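Local coordinates for endo-beta-mannanase (Opitutaceae bacterium TAV5, PDB 7BOB), which probably removes mannose units from the ends of beta-1,4-mannan chains, as an exo-beta-1,4-mannosidase of glycoside hydrolase family 5 that forms a homotrimer, at residues A[101-105]-A[106-110]; A[151-154]-A[155-159]; A[325-328]-A[329-333]. All blocks are in the same frame, centred on the assembly; numbering follows the deposited sequence.

Interaction 1: residues A[101-105]-A[106-110]; sequences VGWMS and GGIFW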
ATOM      1  N   VAL A 101     -24.206 -17.769   6.063  1.00 43.37           N
ATOM      2  CA  VAL A 101     -23.477 -17.482   7.292  1.00 47.93           C
ATOM      3  C   VAL A 101     -22.521 -18.649   7.510  1.00 47.58           C
ATOM      4  O   VAL A 101     -22.964 -19.750   7.848  1.00 48.03           O
ATOM      5  CB  VAL A 101     -24.415 -17.329   8.504  1.00 49.79           C
ATOM      6  CG1 VAL A 101     -23.632 -16.969   9.739  1.00 48.83           C
ATOM      7  CG2 VAL A 101     -25.507 -16.282   8.240  1.00 50.30           C
ATOM      8  N   GLY A 102     -21.222 -18.425   7.307  1.00 44.55           N
ATOM      9  CA  GLY A 102     -20.696 -17.145   6.872  1.00 47.47           C
ATOM     10  C   GLY A 102     -20.008 -16.339   7.963  1.00 46.04           C
ATOM     11  O   GLY A 102     -19.479 -16.895   8.931  1.00 44.09           O
ATOM     12  N   TRP A 103     -20.033 -15.021   7.785  1.00 45.33           N
ATOM     13  CA  TRP A 103     -19.399 -14.084   8.707  1.00 45.61           C
ATOM     14  C   TRP A 103     -20.198 -13.975   9.997  1.00 45.31           C
ATOM     15  O   TRP A 103     -21.417 -13.788   9.957  1.00 48.00           O
ATOM     16  CB  TRP A 103     -19.324 -12.723   8.032  1.00 48.56           C
ATOM     17  CG  TRP A 103     -18.639 -11.616   8.806  1.00 51.27           C
ATOM     18  CD1 TRP A 103     -19.205 -10.798   9.741  1.00 49.64           C
ATOM     19  CD2 TRP A 103     -17.282 -11.180   8.657  1.00 50.12           C
ATOM     20  NE1 TRP A 103     -18.285  -9.889  10.197  1.00 51.07           N
ATOM     21  CE2 TRP A 103     -17.094 -10.098   9.549  1.00 53.96           C
ATOM     22  CE3 TRP A 103     -16.204 -11.604   7.865  1.00 52.27           C
ATOM     23  CZ2 TRP A 103     -15.868  -9.430   9.675  1.00 50.47           C
ATOM     24  CZ3 TRP A 103     -14.979 -10.936   7.985  1.00 55.93           C
ATOM     25  CH2 TRP A 103     -14.827  -9.856   8.884  1.00 57.82           C
ATOM     26  N   MET A 104     -19.521 -14.071  11.146  1.00 43.37           N
ATOM     27  CA  MET A 104     -20.235 -14.072  12.425  1.00 46.45           C
ATOM     28  C   MET A 104     -19.271 -13.817  13.580  1.00 46.43           C
ATOM     29  O   MET A 104     -18.444 -14.689  13.898  1.00 44.71           O
ATOM     30  CB  MET A 104     -20.966 -15.406  12.615  1.00 43.59           C
ATOM     31  CG  MET A 104     -21.747 -15.472  13.912  1.00 46.51           C
ATOM     32  SD  MET A 104     -22.883 -14.046  14.113  1.00 45.36           S
ATOM     33  CE  MET A 104     -23.901 -14.180  12.636  1.00 43.17           C
ATOM     34  N   SER A 105     -19.375 -12.628  14.196  1.00 46.40           N
ATOM     35  CA  SER A 105     -18.696 -12.279  15.456  1.00 41.94           C
ATOM     36  C   SER A 105     -17.172 -12.426  15.397  1.00 48.16           C
ATOM     37  O   SER A 105     -16.533 -12.769  16.401  1.00 44.07           O
ATOM     38  CB  SER A 105     -19.230 -13.130  16.595  1.00 41.81           C
ATOM     39  OG  SER A 105     -20.612 -12.985  16.649  1.00 49.83           O
ATOM     40  N   GLY A 106     -16.567 -12.168  14.240  1.00 46.61           N
ATOM     41  CA  GLY A 106     -15.130 -12.270  14.112  1.00 45.13           C
ATOM     42  C   GLY A 106     -14.640 -13.598  13.582  1.00 53.04           C
ATOM     43  O   GLY A 106     -13.434 -13.742  13.341  1.00 49.89           O
ATOM     44  N   GLY A 107     -15.528 -14.579  13.397  1.00 50.72           N
ATOM     45  CA  GLY A 107     -15.185 -15.819  12.738  1.00 46.01           C
ATOM     46  C   GLY A 107     -15.850 -15.912  11.374  1.00 46.62           C
ATOM     47  O   GLY A 107     -16.745 -15.133  11.021  1.00 49.55           O
ATOM     48  N   ILE A 108     -15.405 -16.904  10.606  1.00 45.62           N
ATOM     49  CA  ILE A 108     -15.981 -17.218   9.305  1.00 44.60           C
ATOM     50  C   ILE A 108     -16.191 -18.720   9.250  1.00 49.29           C
ATOM     51  O   ILE A 108     -15.255 -19.495   9.486  1.00 46.55           O
ATOM     52  CB  ILE A 108     -15.102 -16.742   8.134  1.00 48.04           C
ATOM     53  CG1 ILE A 108     -14.800 -15.234   8.262  1.00 50.26           C
ATOM     54  CG2 ILE A 108     -15.809 -17.007   6.822  1.00 47.87           C
ATOM     55  CD1 ILE A 108     -14.104 -14.615   7.049  1.00 46.66           C
ATOM     56  N   PHE A 109     -17.419 -19.129   8.936  1.00 48.77           N
ATOM     57  CA  PHE A 109     -17.881 -20.504   9.124  1.00 45.96           C
ATOM     58  C   PHE A 109     -18.433 -20.977   7.790  1.00 48.38           C
ATOM     59  O   PHE A 109     -19.595 -20.717   7.467  1.00 50.85           O
ATOM     60  CB  PHE A 109     -18.938 -20.575  10.231  1.00 43.18           C
ATOM     61  CG  PHE A 109     -18.427 -20.113  11.562  1.00 44.02           C
ATOM     62  CD1 PHE A 109     -17.744 -20.986  12.395  1.00 44.46           C
ATOM     63  CD2 PHE A 109     -18.565 -18.791  11.954  1.00 46.79           C
ATOM     64  CE1 PHE A 109     -17.250 -20.558  13.613  1.00 45.52           C
ATOM     65  CE2 PHE A 109     -18.065 -18.353  13.170  1.00 46.15           C
ATOM     66  CZ  PHE A 109     -17.408 -19.242  14.004  1.00 46.26           C
ATOM     67  N   TRP A 110     -17.605 -21.650   7.020  1.00 48.12           N
ATOM     68  CA  TRP A 110     -17.977 -22.163   5.721  1.00 50.06           C
ATOM     69  C   TRP A 110     -17.997 -23.690   5.749  1.00 53.09           C
ATOM     70  O   TRP A 110     -17.417 -24.321   6.644  1.00 50.87           O
ATOM     71  CB  TRP A 110     -16.994 -21.682   4.638  1.00 50.80           C
ATOM     72  CG  TRP A 110     -17.046 -20.214   4.284  1.00 51.42           C
ATOM     73  CD1 TRP A 110     -15.967 -19.384   4.112  1.00 52.05           C
ATOM     74  CD2 TRP A 110     -18.216 -19.404   4.035  1.00 49.66           C
ATOM     75  NE1 TRP A 110     -16.391 -18.119   3.775  1.00 52.53           N
ATOM     76  CE2 TRP A 110     -17.765 -18.102   3.726  1.00 53.02           C
ATOM     77  CE3 TRP A 110     -19.594 -19.653   4.033  1.00 51.05           C
ATOM     78  CZ2 TRP A 110     -18.646 -17.050   3.424  1.00 49.02           C
ATOM     79  CZ3 TRP A 110     -20.469 -18.605   3.735  1.00 51.82           C
ATOM     80  CH2 TRP A 110     -19.985 -17.321   3.437  1.00 51.66           C
TER
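Trp110 lays one face of its six-membered ring against Gly102. Gly102 CA stands 3.7 Å from the ring centroid, a CH-pi contact. One step along, the Trp103 and Ile108 side chains share a face of the hairpin. Ile108 CD1 meets Trp103 CE3 obliquely at 3.8 Å. Phe109 and Met104 pack beside the other face. There Met104 O lies in the plane of the Phe109 ring, 3.8 Å from Phe109 CE2. Phe109 CG is anti to its carbonyl carbon (chi1 -61°), which swings the ring back toward the turn. Phe109 CE2 thus takes the place a CB on Gly107 would need.

Four backbone hydrogen bonds position these groups. Gly102 and Phe109 exchange two, with Gly102 N to Phe109 O at 2.8 Å. Met104 and Gly107 exchange the other two and close a type I' turn, the mark of a tight two-residue beta hairpin. At Gly106 any side chain would jam against the preceding carbonyl. A cis peptide joins Val101 to Gly102 at the hairpin's base.

The hairpin follows barrel strand 94-101. Met104 packs on Phe60 of strand 56-62, Phe109 on Arg62 of that strand and Pro64 of helix 63-66, and Trp110 on Trp63.

Interaction 2: residues A[151-154]-A[155-159]; sequences IDLG and NELDA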
ATOM      1  N   ILE A 151     -36.696 -13.034   4.447  1.00 50.79           N
ATOM      2  CA  ILE A 151     -35.572 -13.963   4.437  1.00 49.53           C
ATOM      3  C   ILE A 151     -34.287 -13.157   4.261  1.00 51.07           C
ATOM      4  O   ILE A 151     -34.138 -12.417   3.282  1.00 51.35           O
ATOM      5  CB  ILE A 151     -35.720 -15.029   3.342  1.00 52.37           C
ATOM      6  CG1 ILE A 151     -36.972 -15.888   3.626  1.00 47.39           C
ATOM      7  CG2 ILE A 151     -34.432 -15.872   3.237  1.00 44.24           C
ATOM      8  CD1 ILE A 151     -37.430 -16.714   2.445  1.00 51.78           C
ATOM      9  N   ASP A 152     -33.360 -13.317   5.205  1.00 49.80           N
ATOM     10  CA  ASP A 152     -32.082 -12.611   5.211  1.00 50.81           C
ATOM     11  C   ASP A 152     -31.059 -13.390   4.380  1.00 51.54           C
ATOM     12  O   ASP A 152     -30.693 -14.519   4.732  1.00 50.27           O
ATOM     13  CB  ASP A 152     -31.597 -12.430   6.651  1.00 47.34           C
ATOM     14  CG  ASP A 152     -30.450 -11.450   6.763  1.00 51.92           C
ATOM     15  OD1 ASP A 152     -30.414 -10.499   5.955  1.00 53.49           O
ATOM     16  OD2 ASP A 152     -29.589 -11.619   7.656  1.00 52.93           O
ATOM     17  N   LEU A 153     -30.598 -12.780   3.288  1.00 51.47           N
ATOM     18  CA  LEU A 153     -29.655 -13.435   2.375  1.00 49.41           C
ATOM     19  C   LEU A 153     -28.427 -13.972   3.107  1.00 50.48           C
ATOM     20  O   LEU A 153     -27.980 -15.099   2.864  1.00 49.15           O
ATOM     21  CB  LEU A 153     -29.236 -12.447   1.289  1.00 46.92           C
ATOM     22  CG  LEU A 153     -28.471 -13.009   0.097  1.00 52.04           C
ATOM     23  CD1 LEU A 153     -29.183 -14.269  -0.419  1.00 52.48           C
ATOM     24  CD2 LEU A 153     -28.374 -11.952  -0.978  1.00 46.13           C
ATOM     25  N   GLY A 154     -27.856 -13.172   3.993  1.00 49.52           N
ATOM     26  CA  GLY A 154     -26.738 -13.635   4.794  1.00 50.85           C
ATOM     27  C   GLY A 154     -26.303 -12.512   5.703  1.00 51.69           C
ATOM     28  O   GLY A 154     -26.799 -11.390   5.615  1.00 54.44           O
ATOM     29  N   ASN A 155     -25.371 -12.826   6.590  1.00 48.55           N
ATOM     30  CA  ASN A 155     -24.894 -11.852   7.553  1.00 45.47           C
ATOM     31  C   ASN A 155     -23.642 -11.144   7.030  1.00 47.67           C
ATOM     32  O   ASN A 155     -22.577 -11.762   6.900  1.00 45.81           O
ATOM     33  CB  ASN A 155     -24.596 -12.484   8.899  1.00 43.95           C
ATOM     34  CG  ASN A 155     -24.256 -11.424   9.907  1.00 46.98           C
ATOM     35  OD1 ASN A 155     -24.893 -10.377   9.901  1.00 46.46           O
ATOM     36  ND2 ASN A 155     -23.220 -11.637  10.710  1.00 45.99           N
ATOM     37  N   GLU A 156     -23.778  -9.849   6.749  1.00 45.67           N
ATOM     38  CA  GLU A 156     -22.644  -8.962   6.479  1.00 47.32           C
ATOM     39  C   GLU A 156     -21.769  -9.533   5.373  1.00 45.85           C
ATOM     40  O   GLU A 156     -20.548  -9.661   5.507  1.00 48.87           O
ATOM     41  CB  GLU A 156     -21.842  -8.707   7.757  1.00 46.73           C
ATOM     42  CG  GLU A 156     -22.712  -8.115   8.878  1.00 46.61           C
ATOM     43  CD  GLU A 156     -21.928  -7.373   9.941  1.00 50.79           C
ATOM     44  OE1 GLU A 156     -20.746  -7.731  10.190  1.00 54.23           O
ATOM     45  OE2 GLU A 156     -22.506  -6.427  10.537  1.00 54.17           O
ATOM     46  N   LEU A 157     -22.424  -9.909   4.271  1.00 43.66           N
ATOM     47  CA  LEU A 157     -21.705 -10.511   3.161  1.00 46.20           C
ATOM     48  C   LEU A 157     -20.686  -9.542   2.589  1.00 51.50           C
ATOM     49  O   LEU A 157     -19.726  -9.970   1.941  1.00 47.89           O
ATOM     50  CB  LEU A 157     -22.686 -10.969   2.081  1.00 46.47           C
ATOM     51  CG  LEU A 157     -23.574 -12.174   2.467  1.00 47.67           C
ATOM     52  CD1 LEU A 157     -24.870 -12.197   1.643  1.00 45.05           C
ATOM     53  CD2 LEU A 157     -22.810 -13.487   2.339  1.00 45.32           C
ATOM     54  N   ASP A 158     -20.863  -8.246   2.844  1.00 47.35           N
ATOM     55  CA  ASP A 158     -19.944  -7.233   2.366  1.00 48.39           C
ATOM     56  C   ASP A 158     -18.694  -7.103   3.231  1.00 47.36           C
ATOM     57  O   ASP A 158     -17.787  -6.358   2.860  1.00 53.24           O
ATOM     58  CB  ASP A 158     -20.675  -5.901   2.311  1.00 47.33           C
ATOM     59  CG  ASP A 158     -21.156  -5.468   3.675  1.00 47.54           C
ATOM     60  OD1 ASP A 158     -21.978  -6.155   4.269  1.00 51.21           O
ATOM     61  OD2 ASP A 158     -20.689  -4.454   4.187  1.00 55.37           O
ATOM     62  N   ALA A 159     -18.653  -7.751   4.389  1.00 49.34           N
ATOM     63  CA  ALA A 159     -17.474  -7.764   5.239  1.00 48.24           C
ATOM     64  C   ALA A 159     -16.500  -8.872   4.866  1.00 52.51           C
ATOM     65  O   ALA A 159     -15.388  -8.906   5.401  1.00 52.04           O
ATOM     66  CB  ALA A 159     -17.888  -7.939   6.705  1.00 45.98           C
TER
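Leu157 reaches back over Gly154 with its CD1 branch. Leu157 CD1 lies 3.9 Å from Gly154 N and equally near Gly154 CA. The same methyl meets Leu153 CG at 4.0 Å, and the two leucine side chains cross at about a right angle. Leu157 CG stands beside its own backbone N (chi1 -69°), which directs the branch back toward the strand end. Gly154 is almost fully extended. A CB there would come tight against Leu157 CD1.

The chain then bends. Glu156 has a left-handed backbone conformation, and Ala159 N bonds to Glu156 O at 2.9 Å. The bend keeps Leu157 on the apolar side and sends Glu156 the other way. Asn155 is gripped at both ends of its amide: OD1 accepts from Arg58, which also forms a salt bridge with Asp152, and ND2 donates to Trp103 O. These bonds probably fix the rotation of the Asn155 amide.

An Asn-Glu pair at the end of the fourth strand of a (beta/alpha)8 barrel is consistent with the acid/base site of family 5. Glu156 OE2 bonds to His240 ND1 and lies close to Glu281 and Asp196.

Strand 151-154 runs between strands 94-101 and 191-192, with Leu153 packed on Trp174, Met178 and Ile182 of helix 168-183, Leu157 joining it on Trp174, and both leucines touching Phe100 of strand 94-101.

Interaction 3: residues A[325-328]-A[329-333]; sequences PLHP and YIKNN
Leu326 and Tyr329 close a type VI beta turn, built round the cis peptide between His327 and Pro328. The turn belongs to the loop that follows strand 311-316, the last strand of the (beta/alpha)8 barrel.

Two backbone hydrogen bonds shape it. Tyr329 N donates to Leu326 O at 2.8 Å, in the carbonyl plane. Asn332 N reaches Pro328 O at 3.3 Å and closes one helix-like turn over residues 328-332.

Apolar contacts gather round the Tyr329 ring. Pro328 CD sits over one face, 4.2 Å from the centroid, a CH-pi contact. Leu326 CD1 comes in the ring plane at the edge, 3.9 Å from Tyr329 CD2. Both side chains run alongside the tyrosine and point the same way. An alanine in place of Tyr329 would probably leave Pro328 CD without its ring face, and the Leu326 side chain free to turn. Away from that ring, Ile330 CD1 packs back on the backbone, 3.6 Å from Leu326 CA.

Polar contacts hold the loop and its neighbours. Lys331 CG sits between its backbone N and carbonyl carbon (chi1 75°), and the chain beyond is extended. Its NZ passes the edge of the His327 ring to bond with Gly106 O and with His399 O of the second subunit. That subunit also supplies Asn479, whose amide bonds to Lys331 O and Asn333 N, so the loop forms part of a subunit interface. A water lies in the His327 ring plane, 2.9 Å from His327 ND1, and accepts a weak bond from Lys331 N. Separately, Asn333 ND2 folds back to Tyr329 O, in a nearly straight bond of 2.8 Å with 169° at the hydrogen.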
ATOM      1  N   PRO A 325     -16.848 -20.584  26.024  1.00 50.93           N
ATOM      2  CA  PRO A 325     -15.394 -20.447  25.773  1.00 52.24           C
ATOM      3  C   PRO A 325     -14.981 -21.106  24.460  1.00 49.26           C
ATOM      4  O   PRO A 325     -14.341 -22.139  24.419  1.00 51.03           O
ATOM      5  CB  PRO A 325     -14.786 -21.141  26.998  1.00 49.88           C
ATOM      6  CG  PRO A 325     -15.791 -22.234  27.325  1.00 51.40           C
ATOM      7  CD  PRO A 325     -17.160 -21.687  26.953  1.00 48.14           C
ATOM      8  N   LEU A 326     -15.373 -20.524  23.330  1.00 46.70           N
ATOM      9  CA  LEU A 326     -15.035 -21.158  22.064  1.00 48.16           C
ATOM     10  C   LEU A 326     -14.966 -20.108  20.961  1.00 52.57           C
ATOM     11  O   LEU A 326     -15.427 -18.971  21.118  1.00 50.23           O
ATOM     12  CB  LEU A 326     -16.028 -22.266  21.716  1.00 49.12           C
ATOM     13  CG  LEU A 326     -17.515 -21.917  21.768  1.00 52.48           C
ATOM     14  CD1 LEU A 326     -17.899 -21.186  20.501  1.00 51.99           C
ATOM     15  CD2 LEU A 326     -18.376 -23.194  21.952  1.00 49.31           C
ATOM     16  N   HIS A 327     -14.381 -20.524  19.835  1.00 48.44           N
ATOM     17  CA  HIS A 327     -14.201 -19.669  18.666  1.00 50.55           C
ATOM     18  C   HIS A 327     -15.551 -19.117  18.213  1.00 48.14           C
ATOM     19  O   HIS A 327     -16.494 -19.887  18.025  1.00 48.18           O
ATOM     20  CB  HIS A 327     -13.537 -20.490  17.549  1.00 45.71           C
ATOM     21  CG  HIS A 327     -13.271 -19.729  16.282  1.00 52.37           C
ATOM     22  ND1 HIS A 327     -12.342 -18.707  16.203  1.00 52.35           N
ATOM     23  CD2 HIS A 327     -13.766 -19.884  15.028  1.00 48.11           C
ATOM     24  CE1 HIS A 327     -12.292 -18.256  14.959  1.00 51.33           C
ATOM     25  NE2 HIS A 327     -13.149 -18.947  14.228  1.00 51.05           N
ATOM     26  N   PRO A 328     -15.681 -17.803  17.992  1.00 49.14           N
ATOM     27  CA  PRO A 328     -14.635 -16.779  17.988  1.00 47.43           C
ATOM     28  C   PRO A 328     -14.651 -15.878  19.234  1.00 47.26           C
ATOM     29  O   PRO A 328     -14.030 -14.805  19.221  1.00 50.04           O
ATOM     30  CB  PRO A 328     -14.993 -15.973  16.747  1.00 46.31           C
ATOM     31  CG  PRO A 328     -16.529 -15.900  16.839  1.00 46.38           C
ATOM     32  CD  PRO A 328     -16.963 -17.254  17.495  1.00 45.04           C
ATOM     33  N   TYR A 329     -15.351 -16.302  20.292  1.00 46.53           N
ATOM     34  CA  TYR A 329     -15.444 -15.512  21.518  1.00 45.83           C
ATOM     35  C   TYR A 329     -14.145 -15.491  22.314  1.00 51.66           C
ATOM     36  O   TYR A 329     -14.026 -14.663  23.228  1.00 49.40           O
ATOM     37  CB  TYR A 329     -16.574 -16.043  22.405  1.00 48.58           C
ATOM     38  CG  TYR A 329     -17.877 -16.178  21.654  1.00 49.82           C
ATOM     39  CD1 TYR A 329     -18.639 -15.050  21.332  1.00 44.92           C
ATOM     40  CD2 TYR A 329     -18.338 -17.423  21.242  1.00 44.48           C
ATOM     41  CE1 TYR A 329     -19.825 -15.169  20.616  1.00 42.84           C
ATOM     42  CE2 TYR A 329     -19.529 -17.543  20.526  1.00 45.82           C
ATOM     43  CZ  TYR A 329     -20.261 -16.414  20.217  1.00 46.18           C
ATOM     44  OH  TYR A 329     -21.423 -16.529  19.500  1.00 50.05           O
ATOM     45  N   ILE A 330     -13.188 -16.375  21.995  1.00 46.35           N
ATOM     46  CA  ILE A 330     -11.909 -16.427  22.699  1.00 48.93           C
ATOM     47  C   ILE A 330     -10.985 -15.315  22.220  1.00 50.04           C
ATOM     48  O   ILE A 330     -10.389 -14.594  23.029  1.00 48.21           O
ATOM     49  CB  ILE A 330     -11.249 -17.805  22.516  1.00 50.10           C
ATOM     50  CG1 ILE A 330     -12.010 -18.888  23.306  1.00 51.43           C
ATOM     51  CG2 ILE A 330      -9.757 -17.756  22.878  1.00 47.74           C
ATOM     52  CD1 ILE A 330     -11.605 -20.356  22.902  1.00 51.79           C
ATOM     53  N   LYS A 331     -10.859 -15.156  20.900  1.00 50.05           N
ATOM     54  CA  LYS A 331      -9.982 -14.139  20.324  1.00 47.31           C
ATOM     55  C   LYS A 331     -10.592 -12.736  20.303  1.00 52.92           C
ATOM     56  O   LYS A 331      -9.839 -11.759  20.184  1.00 50.42           O
ATOM     57  CB  LYS A 331      -9.598 -14.526  18.895  1.00 49.28           C
ATOM     58  CG  LYS A 331     -10.723 -14.315  17.892  1.00 50.57           C
ATOM     59  CD  LYS A 331     -10.289 -14.632  16.480  1.00 52.44           C
ATOM     60  CE  LYS A 331     -11.182 -13.930  15.485  1.00 51.64           C
ATOM     61  NZ  LYS A 331     -10.871 -14.364  14.100  1.00 54.53           N
ATOM     62  N   ASN A 332     -11.935 -12.603  20.378  1.00 52.48           N
ATOM     63  CA  ASN A 332     -12.609 -11.292  20.412  1.00 49.17           C
ATOM     64  C   ASN A 332     -13.620 -11.319  21.566  1.00 48.47           C
ATOM     65  O   ASN A 332     -14.834 -11.333  21.350  1.00 45.41           O
ATOM     66  CB  ASN A 332     -13.303 -10.970  19.077  1.00 47.40           C
ATOM     67  CG  ASN A 332     -12.346 -10.495  18.000  1.00 52.41           C
ATOM     68  OD1 ASN A 332     -11.125 -10.549  18.160  1.00 53.99           O
ATOM     69  ND2 ASN A 332     -12.901 -10.033  16.880  1.00 49.93           N
ATOM     70  N   ASN A 333     -13.111 -11.341  22.800  1.00 47.94           N
ATOM     71  CA  ASN A 333     -13.962 -11.586  23.954  1.00 47.08           C
ATOM     72  C   ASN A 333     -14.972 -10.473  24.227  1.00 47.38           C
ATOM     73  O   ASN A 333     -15.912 -10.722  24.985  1.00 46.75           O
ATOM     74  CB  ASN A 333     -13.109 -11.828  25.192  1.00 48.07           C
ATOM     75  CG  ASN A 333     -13.843 -12.616  26.265  1.00 49.18           C
ATOM     76  OD1 ASN A 333     -13.862 -12.219  27.419  1.00 52.07           O
ATOM     77  ND2 ASN A 333     -14.464 -13.739  25.881  1.00 50.66           N
TER
HETATM   78  O   HOH W   1     -11.308 -17.683  18.744  1.00 40.80           O

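From the N terminus, interaction 1 comes first, where the chain leaves barrel strand 94-101 and reverses in a hairpin. Interaction 2 follows at the end of the adjacent strand 151-154, and interaction 3 lies in the loop after strand 311-316. Interactions 1 and 3 close hydrogen-bonded turns; interaction 2 is a side chain folding back over a strand end. The three run in series, so none nests in or crosses another. In the middle, the hairpin touches residues 155-159 through Trp103 and Met104, and residues 325-333 through Lys331 and Pro328. Interactions 2 and 3 do not touch; their nearest atoms are about 10 Å apart. Together they tie two barrel strand ends to a loop at the subunit interface.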